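Local coordinates for protein pumilio homolog 23 (Arabidopsis thaliana, PDB 5WZJ) that binds RNA sequence-specifically through a superhelix of pumilio repeats, recognises 18S rRNA and probably regulates translation and mRNA stability, at residues 157-171 / 231-243. Numbering follows the deposited sequence.
Sequences CLCKGVSLDSPELYG and LVLQTALRLMLKQ. With nucleotides of chain B.
L239 spreads its two methyls over the end of helix 146-160 and the loop that follows it: CD1 lies 3.6 Å from the backbone N of C157, while CD2 meets CG of K160, CG1 of V162, SG of C157 and, 4.0 Å off, CD2 of L169. L169 crosses L239 at about a right angle, and CD2 of L169 also rests on CB of R238. K160, bent at chi2 (62°), slides past L239 in the opposite direction and carries NZ to the carbonyl O of L239 in a weak bond of 3.2 Å; a water that accepts from NZ and donates to O of L241 bridges on to the turn after helix 227-239. One turn back along that helix, the hydroxyl of T235, set beside its own backbone N (chi1 -65°), donates through OG1 to O of L169 in a short 2.5 Å bond lying in the carbonyl plane, with a C=O...OG1 angle of 155°. One face of the R238 guanidinium lies against O of E168, which is 2.8 Å from NE but poorly angled for a hydrogen bond. With an alanine here the 168-171 backbone would probably lose the guanidinium packed against it, and the carbonyl of E168 its nearby positive group. From there the contact runs into the RNA. Q234 holds the adenine of nucleotide 8 of chain B by two nearly straight bonds, NE2 giving to N1 and OE1 taking from N6, both 3.0 Å, and L231 reaches both bases. O of Y170 accepts from N4 of the cytosine of nucleotide 9 of chain B at 3.2 Å; a cis peptide links Y170 to G171. The packing joins Pumilio repeats 3 and 4, stacked side by side as in the right-handed PUF superhelix, with the RNA bases read at its base-recognition surface.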
ATOM      1  N   CYS A 157     -12.215   6.105 -10.974  1.00 16.36           N
ATOM      2  CA  CYS A 157     -12.015   6.849  -9.730  1.00 18.12           C
ATOM      3  C   CYS A 157     -12.866   8.112  -9.704  1.00 20.79           C
ATOM      4  O   CYS A 157     -13.487   8.431  -8.683  1.00 22.22           O
ATOM      5  CB  CYS A 157     -10.532   7.204  -9.548  1.00 13.00           C
ATOM      6  SG  CYS A 157      -9.463   5.822  -9.096  1.00 17.16           S
ATOM      7  N   LEU A 158     -12.912   8.838 -10.820  1.00 16.76           N
ATOM      8  CA  LEU A 158     -13.720  10.049 -10.882  1.00 19.67           C
ATOM      9  C   LEU A 158     -15.204   9.745 -10.667  1.00 24.47           C
ATOM     10  O   LEU A 158     -15.899  10.491  -9.966  1.00 19.34           O
ATOM     11  CB  LEU A 158     -13.502  10.743 -12.226  1.00 18.23           C
ATOM     12  CG  LEU A 158     -14.229  12.070 -12.434  1.00 21.54           C
ATOM     13  CD1 LEU A 158     -13.970  12.982 -11.256  1.00 19.33           C
ATOM     14  CD2 LEU A 158     -13.788  12.731 -13.743  1.00 25.69           C
ATOM     15  N   CYS A 159     -15.714   8.662 -11.271  1.00 18.70           N
ATOM     16  CA  CYS A 159     -17.120   8.300 -11.078  1.00 16.42           C
ATOM     17  C   CYS A 159     -17.420   7.963  -9.622  1.00 18.65           C
ATOM     18  O   CYS A 159     -18.539   8.188  -9.146  1.00 22.14           O
ATOM     19  CB  CYS A 159     -17.503   7.113 -11.972  1.00 13.03           C
ATOM     20  SG  CYS A 159     -17.542   7.468 -13.751  1.00 18.45           S
ATOM     21  N   LYS A 160     -16.451   7.391  -8.913  1.00 16.61           N
ATOM     22  CA  LYS A 160     -16.605   7.150  -7.487  1.00 16.54           C
ATOM     23  C   LYS A 160     -16.558   8.455  -6.710  1.00 25.14           C
ATOM     24  O   LYS A 160     -17.017   8.509  -5.567  1.00 24.04           O
ATOM     25  CB  LYS A 160     -15.503   6.193  -7.022  1.00 14.08           C
ATOM     26  CG  LYS A 160     -15.466   5.864  -5.533  1.00 17.70           C
ATOM     27  CD  LYS A 160     -16.734   5.174  -5.057  1.00 20.96           C
ATOM     28  CE  LYS A 160     -16.594   4.771  -3.580  1.00 25.28           C
ATOM     29  NZ  LYS A 160     -17.753   3.952  -3.127  1.00 29.61           N
ATOM     30  N   GLY A 161     -16.029   9.508  -7.318  1.00 25.17           N
ATOM     31  CA  GLY A 161     -15.866  10.778  -6.658  1.00 20.07           C
ATOM     32  C   GLY A 161     -14.522  10.997  -6.012  1.00 26.09           C
ATOM     33  O   GLY A 161     -14.403  11.888  -5.166  1.00 25.59           O
ATOM     34  N   VAL A 162     -13.504  10.224  -6.361  1.00 23.70           N
ATOM     35  CA  VAL A 162     -12.179  10.437  -5.795  1.00 32.73           C
ATOM     36  C   VAL A 162     -11.321  11.145  -6.832  1.00 42.53           C
ATOM     37  O   VAL A 162     -11.289  10.761  -8.012  1.00 39.03           O
ATOM     38  CB  VAL A 162     -11.536   9.129  -5.295  1.00 39.84           C
ATOM     39  CG1 VAL A 162     -12.398   7.939  -5.622  1.00 46.05           C
ATOM     40  CG2 VAL A 162     -10.103   8.965  -5.817  1.00 46.82           C
ATOM     41  N   SER A 163     -10.686  12.229  -6.400  1.00 46.69           N
ATOM     42  CA  SER A 163      -9.774  13.014  -7.219  1.00 56.06           C
ATOM     43  C   SER A 163      -8.322  12.783  -6.838  1.00 61.53           C
ATOM     44  O   SER A 163      -7.457  12.718  -7.716  1.00 64.44           O
ATOM     45  CB  SER A 163     -10.107  14.507  -7.094  1.00 49.43           C
ATOM     46  OG  SER A 163     -10.212  14.904  -5.732  1.00 49.04           O
ATOM     47  N   LEU A 164      -8.055  12.634  -5.542  1.00 62.96           N
ATOM     48  CA  LEU A 164      -6.697  12.493  -5.029  1.00 63.08           C
ATOM     49  C   LEU A 164      -6.132  11.140  -5.453  1.00 60.13           C
ATOM     50  O   LEU A 164      -6.610  10.090  -5.007  1.00 61.05           O
ATOM     51  CB  LEU A 164      -6.703  12.647  -3.510  1.00 60.70           C
ATOM     52  CG  LEU A 164      -5.486  13.279  -2.819  1.00 63.96           C
ATOM     53  CD1 LEU A 164      -4.738  12.250  -1.969  1.00 62.41           C
ATOM     54  CD2 LEU A 164      -4.547  13.957  -3.821  1.00 60.89           C
ATOM     55  N   ASP A 165      -5.121  11.169  -6.325  1.00 49.51           N
ATOM     56  CA  ASP A 165      -4.467   9.945  -6.775  1.00 47.69           C
ATOM     57  C   ASP A 165      -3.953   9.155  -5.585  1.00 50.34           C
ATOM     58  O   ASP A 165      -3.248   9.686  -4.722  1.00 41.97           O
ATOM     59  CB  ASP A 165      -3.308  10.264  -7.726  1.00 45.03           C
ATOM     60  CG  ASP A 165      -3.781  10.793  -9.071  1.00 46.55           C
ATOM     61  OD1 ASP A 165      -5.013  10.844  -9.279  1.00 44.76           O
ATOM     62  OD2 ASP A 165      -2.929  11.123  -9.928  1.00 44.56           O
ATOM     63  N   SER A 166      -4.328   7.884  -5.534  1.00 50.01           N
ATOM     64  CA  SER A 166      -3.833   6.963  -4.525  1.00 49.89           C
ATOM     65  C   SER A 166      -3.095   5.839  -5.237  1.00 55.20           C
ATOM     66  O   SER A 166      -3.689   5.176  -6.106  1.00 53.98           O
ATOM     67  CB  SER A 166      -4.984   6.418  -3.675  1.00 47.18           C
ATOM     68  OG  SER A 166      -4.661   5.154  -3.137  1.00 49.85           O
ATOM     69  N   PRO A 167      -1.788   5.628  -4.959  1.00 61.58           N
ATOM     70  CA  PRO A 167      -1.066   4.485  -5.542  1.00 61.64           C
ATOM     71  C   PRO A 167      -1.839   3.178  -5.449  1.00 55.71           C
ATOM     72  O   PRO A 167      -1.913   2.413  -6.417  1.00 47.26           O
ATOM     73  CB  PRO A 167       0.222   4.416  -4.706  1.00 66.68           C
ATOM     74  CG  PRO A 167       0.346   5.765  -4.016  1.00 68.19           C
ATOM     75  CD  PRO A 167      -0.869   6.597  -4.338  1.00 65.27           C
ATOM     76  N   GLU A 168      -2.429   2.928  -4.276  1.00 51.70           N
ATOM     77  CA  GLU A 168      -3.139   1.677  -4.038  1.00 48.42           C
ATOM     78  C   GLU A 168      -4.320   1.509  -4.995  1.00 45.84           C
ATOM     79  O   GLU A 168      -4.596   0.399  -5.461  1.00 36.42           O
ATOM     80  CB  GLU A 168      -3.598   1.625  -2.582  1.00 58.92           C
ATOM     81  CG  GLU A 168      -4.240   0.317  -2.164  1.00 69.41           C
ATOM     82  CD  GLU A 168      -5.056   0.468  -0.899  1.00 79.86           C
ATOM     83  OE1 GLU A 168      -6.296   0.614  -1.003  1.00 84.04           O
ATOM     84  OE2 GLU A 168      -4.451   0.463   0.197  1.00 82.56           O
ATOM     85  N   LEU A 169      -5.021   2.603  -5.317  1.00 40.95           N
ATOM     86  CA  LEU A 169      -6.155   2.517  -6.231  1.00 42.71           C
ATOM     87  C   LEU A 169      -5.751   2.167  -7.666  1.00 44.12           C
ATOM     88  O   LEU A 169      -6.600   1.670  -8.416  1.00 42.04           O
ATOM     89  CB  LEU A 169      -6.946   3.831  -6.217  1.00 36.78           C
ATOM     90  CG  LEU A 169      -7.885   4.052  -5.028  1.00 36.20           C
ATOM     91  CD1 LEU A 169      -8.610   5.386  -5.129  1.00 29.31           C
ATOM     92  CD2 LEU A 169      -8.883   2.912  -4.936  1.00 38.69           C
ATOM     93  N   TYR A 170      -4.486   2.378  -8.056  1.00 35.10           N
ATOM     94  CA  TYR A 170      -4.079   2.249  -9.475  1.00 35.68           C
ATOM     95  C   TYR A 170      -3.224   1.055 -10.043  1.00 30.34           C
ATOM     96  O   TYR A 170      -2.773   1.172 -11.172  1.00 38.46           O
ATOM     97  CB  TYR A 170      -3.334   3.532  -9.879  1.00 27.96           C
ATOM     98  CG  TYR A 170      -4.230   4.734 -10.155  1.00 32.39           C
ATOM     99  CD1 TYR A 170      -4.613   5.599  -9.129  1.00 28.88           C
ATOM    100  CD2 TYR A 170      -4.685   5.012 -11.448  1.00 31.00           C
ATOM    101  CE1 TYR A 170      -5.431   6.705  -9.381  1.00 32.30           C
ATOM    102  CE2 TYR A 170      -5.500   6.129 -11.710  1.00 30.01           C
ATOM    103  CZ  TYR A 170      -5.862   6.962 -10.671  1.00 30.94           C
ATOM    104  OH  TYR A 170      -6.662   8.051 -10.914  1.00 36.30           O
ATOM    105  N   GLY A 171      -2.919  -0.045  -9.354  1.00 43.32           N
ATOM    106  CA  GLY A 171      -2.825  -0.222  -7.928  1.00 43.93           C
ATOM    107  C   GLY A 171      -1.386  -0.668  -7.667  1.00 48.35           C
ATOM    108  O   GLY A 171      -0.992  -1.804  -7.961  1.00 43.15           O
ATOM    109  N   LEU A 231      -5.612  -4.753 -14.226  1.00 14.80           N
ATOM    110  CA  LEU A 231      -5.419  -3.496 -13.509  1.00 15.55           C
ATOM    111  C   LEU A 231      -6.698  -2.657 -13.467  1.00 16.12           C
ATOM    112  O   LEU A 231      -7.017  -2.057 -12.433  1.00 14.94           O
ATOM    113  CB  LEU A 231      -4.277  -2.706 -14.157  1.00 12.02           C
ATOM    114  CG  LEU A 231      -2.878  -3.203 -13.779  1.00 13.65           C
ATOM    115  CD1 LEU A 231      -1.832  -2.705 -14.785  1.00 11.80           C
ATOM    116  CD2 LEU A 231      -2.559  -2.719 -12.373  1.00 12.64           C
ATOM    117  N   VAL A 232      -7.418  -2.577 -14.587  1.00 14.19           N
ATOM    118  CA  VAL A 232      -8.702  -1.877 -14.607  1.00 10.55           C
ATOM    119  C   VAL A 232      -9.666  -2.513 -13.609  1.00 12.74           C
ATOM    120  O   VAL A 232     -10.294  -1.824 -12.796  1.00 15.41           O
ATOM    121  CB  VAL A 232      -9.289  -1.876 -16.031  1.00 11.06           C
ATOM    122  CG1 VAL A 232     -10.716  -1.296 -16.018  1.00 12.63           C
ATOM    123  CG2 VAL A 232      -8.383  -1.073 -16.995  1.00  8.13           C
ATOM    124  N   LEU A 233      -9.793  -3.838 -13.653  1.00 12.27           N
ATOM    125  CA  LEU A 233     -10.748  -4.513 -12.778  1.00 15.42           C
ATOM    126  C   LEU A 233     -10.340  -4.417 -11.308  1.00 14.57           C
ATOM    127  O   LEU A 233     -11.211  -4.356 -10.433  1.00 13.37           O
ATOM    128  CB  LEU A 233     -10.905  -5.973 -13.196  1.00 14.38           C
ATOM    129  CG  LEU A 233     -11.573  -6.203 -14.564  1.00 20.19           C
ATOM    130  CD1 LEU A 233     -11.628  -7.683 -14.883  1.00 19.37           C
ATOM    131  CD2 LEU A 233     -12.955  -5.626 -14.589  1.00 23.67           C
ATOM    132  N   GLN A 234      -9.034  -4.403 -11.018  1.00 12.11           N
ATOM    133  CA  GLN A 234      -8.576  -4.180  -9.646  1.00 12.87           C
ATOM    134  C   GLN A 234      -9.045  -2.834  -9.125  1.00 14.86           C
ATOM    135  O   GLN A 234      -9.578  -2.738  -8.012  1.00 17.74           O
ATOM    136  CB  GLN A 234      -7.053  -4.241  -9.569  1.00 10.30           C
ATOM    137  CG  GLN A 234      -6.464  -5.639  -9.787  1.00 13.17           C
ATOM    138  CD  GLN A 234      -4.969  -5.559 -10.013  1.00 15.03           C
ATOM    139  OE1 GLN A 234      -4.248  -4.908  -9.245  1.00 15.96           O
ATOM    140  NE2 GLN A 234      -4.497  -6.169 -11.093  1.00 16.18           N
ATOM    141  N   THR A 235      -8.832  -1.776  -9.909  1.00 11.84           N
ATOM    142  CA  THR A 235      -9.283  -0.450  -9.496  1.00 14.41           C
ATOM    143  C   THR A 235     -10.791  -0.444  -9.250  1.00 19.23           C
ATOM    144  O   THR A 235     -11.264   0.029  -8.208  1.00 13.51           O
ATOM    145  CB  THR A 235      -8.877   0.583 -10.551  1.00 14.78           C
ATOM    146  OG1 THR A 235      -7.451   0.657 -10.588  1.00 13.92           O
ATOM    147  CG2 THR A 235      -9.441   1.962 -10.239  1.00 12.81           C
ATOM    148  N   ALA A 236     -11.560  -1.026 -10.169  1.00 14.77           N
ATOM    149  CA  ALA A 236     -13.010  -1.056  -9.979  1.00 13.08           C
ATOM    150  C   ALA A 236     -13.387  -1.763  -8.677  1.00 17.06           C
ATOM    151  O   ALA A 236     -14.241  -1.279  -7.923  1.00 15.17           O
ATOM    152  CB  ALA A 236     -13.689  -1.730 -11.172  1.00  8.82           C
ATOM    153  N   LEU A 237     -12.751  -2.899  -8.378  1.00 14.06           N
ATOM    154  CA  LEU A 237     -13.136  -3.622  -7.169  1.00 15.37           C
ATOM    155  C   LEU A 237     -12.816  -2.809  -5.915  1.00 21.89           C
ATOM    156  O   LEU A 237     -13.627  -2.756  -4.980  1.00 19.66           O
ATOM    157  CB  LEU A 237     -12.445  -4.981  -7.122  1.00 11.17           C
ATOM    158  CG  LEU A 237     -12.946  -6.037  -8.105  1.00 19.49           C
ATOM    159  CD1 LEU A 237     -11.903  -7.142  -8.262  1.00 12.67           C
ATOM    160  CD2 LEU A 237     -14.274  -6.628  -7.625  1.00 17.11           C
ATOM    161  N   ARG A 238     -11.644  -2.162  -5.882  1.00 13.82           N
ATOM    162  CA  ARG A 238     -11.283  -1.321  -4.739  1.00 14.11           C
ATOM    163  C   ARG A 238     -12.292  -0.203  -4.528  1.00 19.90           C
ATOM    164  O   ARG A 238     -12.633   0.125  -3.384  1.00 19.49           O
ATOM    165  CB  ARG A 238      -9.887  -0.721  -4.927  1.00 20.87           C
ATOM    166  CG  ARG A 238      -8.744  -1.719  -4.835  1.00 23.79           C
ATOM    167  CD  ARG A 238      -7.397  -1.011  -4.866  1.00 37.55           C
ATOM    168  NE  ARG A 238      -6.430  -1.679  -5.737  1.00 52.00           N
ATOM    169  CZ  ARG A 238      -5.523  -2.561  -5.320  1.00 57.50           C
ATOM    170  NH1 ARG A 238      -5.456  -2.896  -4.025  1.00 54.26           N
ATOM    171  NH2 ARG A 238      -4.688  -3.113  -6.204  1.00 59.09           N
ATOM    172  N   LEU A 239     -12.776   0.401  -5.619  1.00 13.05           N
ATOM    173  CA  LEU A 239     -13.772   1.462  -5.503  1.00 15.91           C
ATOM    174  C   LEU A 239     -15.109   0.943  -4.965  1.00 19.93           C
ATOM    175  O   LEU A 239     -15.910   1.734  -4.463  1.00 20.12           O
ATOM    176  CB  LEU A 239     -13.979   2.135  -6.869  1.00 12.37           C
ATOM    177  CG  LEU A 239     -12.733   2.831  -7.458  1.00 18.72           C
ATOM    178  CD1 LEU A 239     -12.961   3.246  -8.903  1.00 15.78           C
ATOM    179  CD2 LEU A 239     -12.325   4.043  -6.630  1.00 18.17           C
ATOM    180  N   MET A 240     -15.370  -0.361  -5.061  1.00 16.90           N
ATOM    181  CA  MET A 240     -16.630  -0.948  -4.619  1.00 17.04           C
ATOM    182  C   MET A 240     -16.550  -1.525  -3.212  1.00 18.68           C
ATOM    183  O   MET A 240     -17.474  -2.237  -2.790  1.00 16.73           O
ATOM    184  CB  MET A 240     -17.077  -2.032  -5.606  1.00 23.12           C
ATOM    185  CG  MET A 240     -17.568  -1.489  -6.944  1.00 18.28           C
ATOM    186  SD  MET A 240     -19.105  -0.548  -6.742  1.00 18.64           S
ATOM    187  CE  MET A 240     -19.489  -0.147  -8.464  1.00 16.96           C
ATOM    188  N   LEU A 241     -15.460  -1.257  -2.490  1.00 18.23           N
ATOM    189  CA  LEU A 241     -15.308  -1.729  -1.120  1.00 23.51           C
ATOM    190  C   LEU A 241     -16.563  -1.403  -0.307  1.00 19.39           C
ATOM    191  O   LEU A 241     -17.104  -0.298  -0.393  1.00 20.95           O
ATOM    192  CB  LEU A 241     -14.060  -1.086  -0.494  1.00 19.45           C
ATOM    193  CG  LEU A 241     -13.701  -1.439   0.958  1.00 25.47           C
ATOM    194  CD1 LEU A 241     -13.122  -2.830   1.068  1.00 22.29           C
ATOM    195  CD2 LEU A 241     -12.740  -0.427   1.559  1.00 31.63           C
ATOM    196  N   LYS A 242     -17.058  -2.398   0.432  1.00 19.51           N
ATOM    197  CA  LYS A 242     -18.240  -2.312   1.292  1.00 26.21           C
ATOM    198  C   LYS A 242     -19.559  -2.128   0.533  1.00 28.21           C
ATOM    199  O   LYS A 242     -20.611  -2.010   1.179  1.00 26.86           O
ATOM    200  CB  LYS A 242     -18.114  -1.191   2.338  1.00 30.75           C
ATOM    201  CG  LYS A 242     -16.987  -1.406   3.345  1.00 39.15           C
ATOM    202  CD  LYS A 242     -16.761  -0.141   4.164  1.00 51.59           C
ATOM    203  CE  LYS A 242     -15.644  -0.318   5.172  1.00 55.19           C
ATOM    204  NZ  LYS A 242     -16.004  -1.332   6.202  1.00 57.56           N
ATOM    205  N   GLN A 243     -19.552  -2.104  -0.804  1.00 18.70           N
ATOM    206  CA  GLN A 243     -20.805  -2.068  -1.567  1.00 22.42           C
ATOM    207  C   GLN A 243     -21.234  -3.503  -1.879  1.00 20.16           C
ATOM    208  O   GLN A 243     -21.130  -3.991  -3.005  1.00 18.28           O
ATOM    209  CB  GLN A 243     -20.633  -1.245  -2.838  1.00 19.22           C
ATOM    210  CG  GLN A 243     -19.965   0.106  -2.612  1.00 22.16           C
ATOM    211  CD  GLN A 243     -20.715   0.947  -1.590  1.00 26.40           C
ATOM    212  OE1 GLN A 243     -21.923   1.135  -1.697  1.00 29.89           O
ATOM    213  NE2 GLN A 243     -20.004   1.430  -0.586  1.00 35.76           N
TER
ATOM    214  P     A B   8       8.086  -8.463 -11.633  1.00 28.48           P
ATOM    215  OP1   A B   8       8.699  -8.511 -12.983  1.00 29.81           O
ATOM    216  OP2   A B   8       8.739  -7.703 -10.551  1.00 30.04           O
ATOM    217  O5'   A B   8       6.612  -7.891 -11.734  1.00 28.47           O
ATOM    218  C5'   A B   8       6.383  -6.516 -11.931  1.00 37.36           C
ATOM    219  C4'   A B   8       5.514  -6.335 -13.137  1.00 38.77           C
ATOM    220  O4'   A B   8       4.181  -6.842 -12.856  1.00 25.30           O
ATOM    221  C3'   A B   8       5.310  -4.900 -13.595  1.00 37.83           C
ATOM    222  O3'   A B   8       6.362  -4.501 -14.470  1.00 46.17           O
ATOM    223  C2'   A B   8       3.970  -4.968 -14.294  1.00 35.60           C
ATOM    224  O2'   A B   8       4.187  -5.523 -15.586  1.00 24.90           O
ATOM    225  C1'   A B   8       3.221  -6.005 -13.438  1.00 26.85           C
ATOM    226  N9    A B   8       2.403  -5.440 -12.337  1.00 22.12           N
ATOM    227  C8    A B   8       2.767  -4.684 -11.240  1.00 20.42           C
ATOM    228  N7    A B   8       1.759  -4.389 -10.439  1.00 22.40           N
ATOM    229  C5    A B   8       0.665  -5.009 -11.019  1.00 19.43           C
ATOM    230  C6    A B   8      -0.699  -5.104 -10.668  1.00 18.03           C
ATOM    231  N6    A B   8      -1.272  -4.542  -9.598  1.00 15.32           N
ATOM    232  N1    A B   8      -1.502  -5.818 -11.494  1.00 17.09           N
ATOM    233  C2    A B   8      -0.991  -6.402 -12.586  1.00 18.60           C
ATOM    234  N3    A B   8       0.265  -6.379 -13.018  1.00 14.55           N
ATOM    235  C4    A B   8       1.053  -5.671 -12.175  1.00 17.82           C
ATOM    236  P     C B   9       6.892  -2.976 -14.521  1.00 40.39           P
ATOM    237  OP1   C B   9       8.109  -2.960 -15.370  1.00 40.21           O
ATOM    238  OP2   C B   9       6.944  -2.398 -13.152  1.00 33.19           O
ATOM    239  O5'   C B   9       5.718  -2.186 -15.269  1.00 34.78           O
ATOM    240  C5'   C B   9       5.328  -2.483 -16.607  1.00 25.20           C
ATOM    241  C4'   C B   9       4.212  -1.559 -17.034  1.00 24.19           C
ATOM    242  O4'   C B   9       3.038  -1.820 -16.241  1.00 24.02           O
ATOM    243  C3'   C B   9       4.509  -0.067 -16.869  1.00 23.32           C
ATOM    244  O3'   C B   9       4.901   0.466 -18.120  1.00 24.40           O
ATOM    245  C2'   C B   9       3.202   0.562 -16.355  1.00 38.53           C
ATOM    246  O2'   C B   9       2.589   1.373 -17.351  1.00 55.60           O
ATOM    247  C1'   C B   9       2.302  -0.647 -16.050  1.00 21.89           C
ATOM    248  N1    C B   9       1.751  -0.637 -14.680  1.00 20.16           N
ATOM    249  C2    C B   9       0.496  -0.061 -14.545  1.00 19.29           C
ATOM    250  O2    C B   9      -0.035   0.382 -15.583  1.00 19.11           O
ATOM    251  N3    C B   9      -0.084  -0.015 -13.317  1.00 21.15           N
ATOM    252  C4    C B   9       0.558  -0.508 -12.260  1.00 19.19           C
ATOM    253  N4    C B   9      -0.038  -0.439 -11.065  1.00 21.00           N
ATOM    254  C5    C B   9       1.856  -1.108 -12.381  1.00 20.72           C
ATOM    255  C6    C B   9       2.417  -1.152 -13.599  1.00 19.78           C
TER
HETATM  256  O   HOH W   1     -16.522   1.918  -1.439  1.00 28.74           O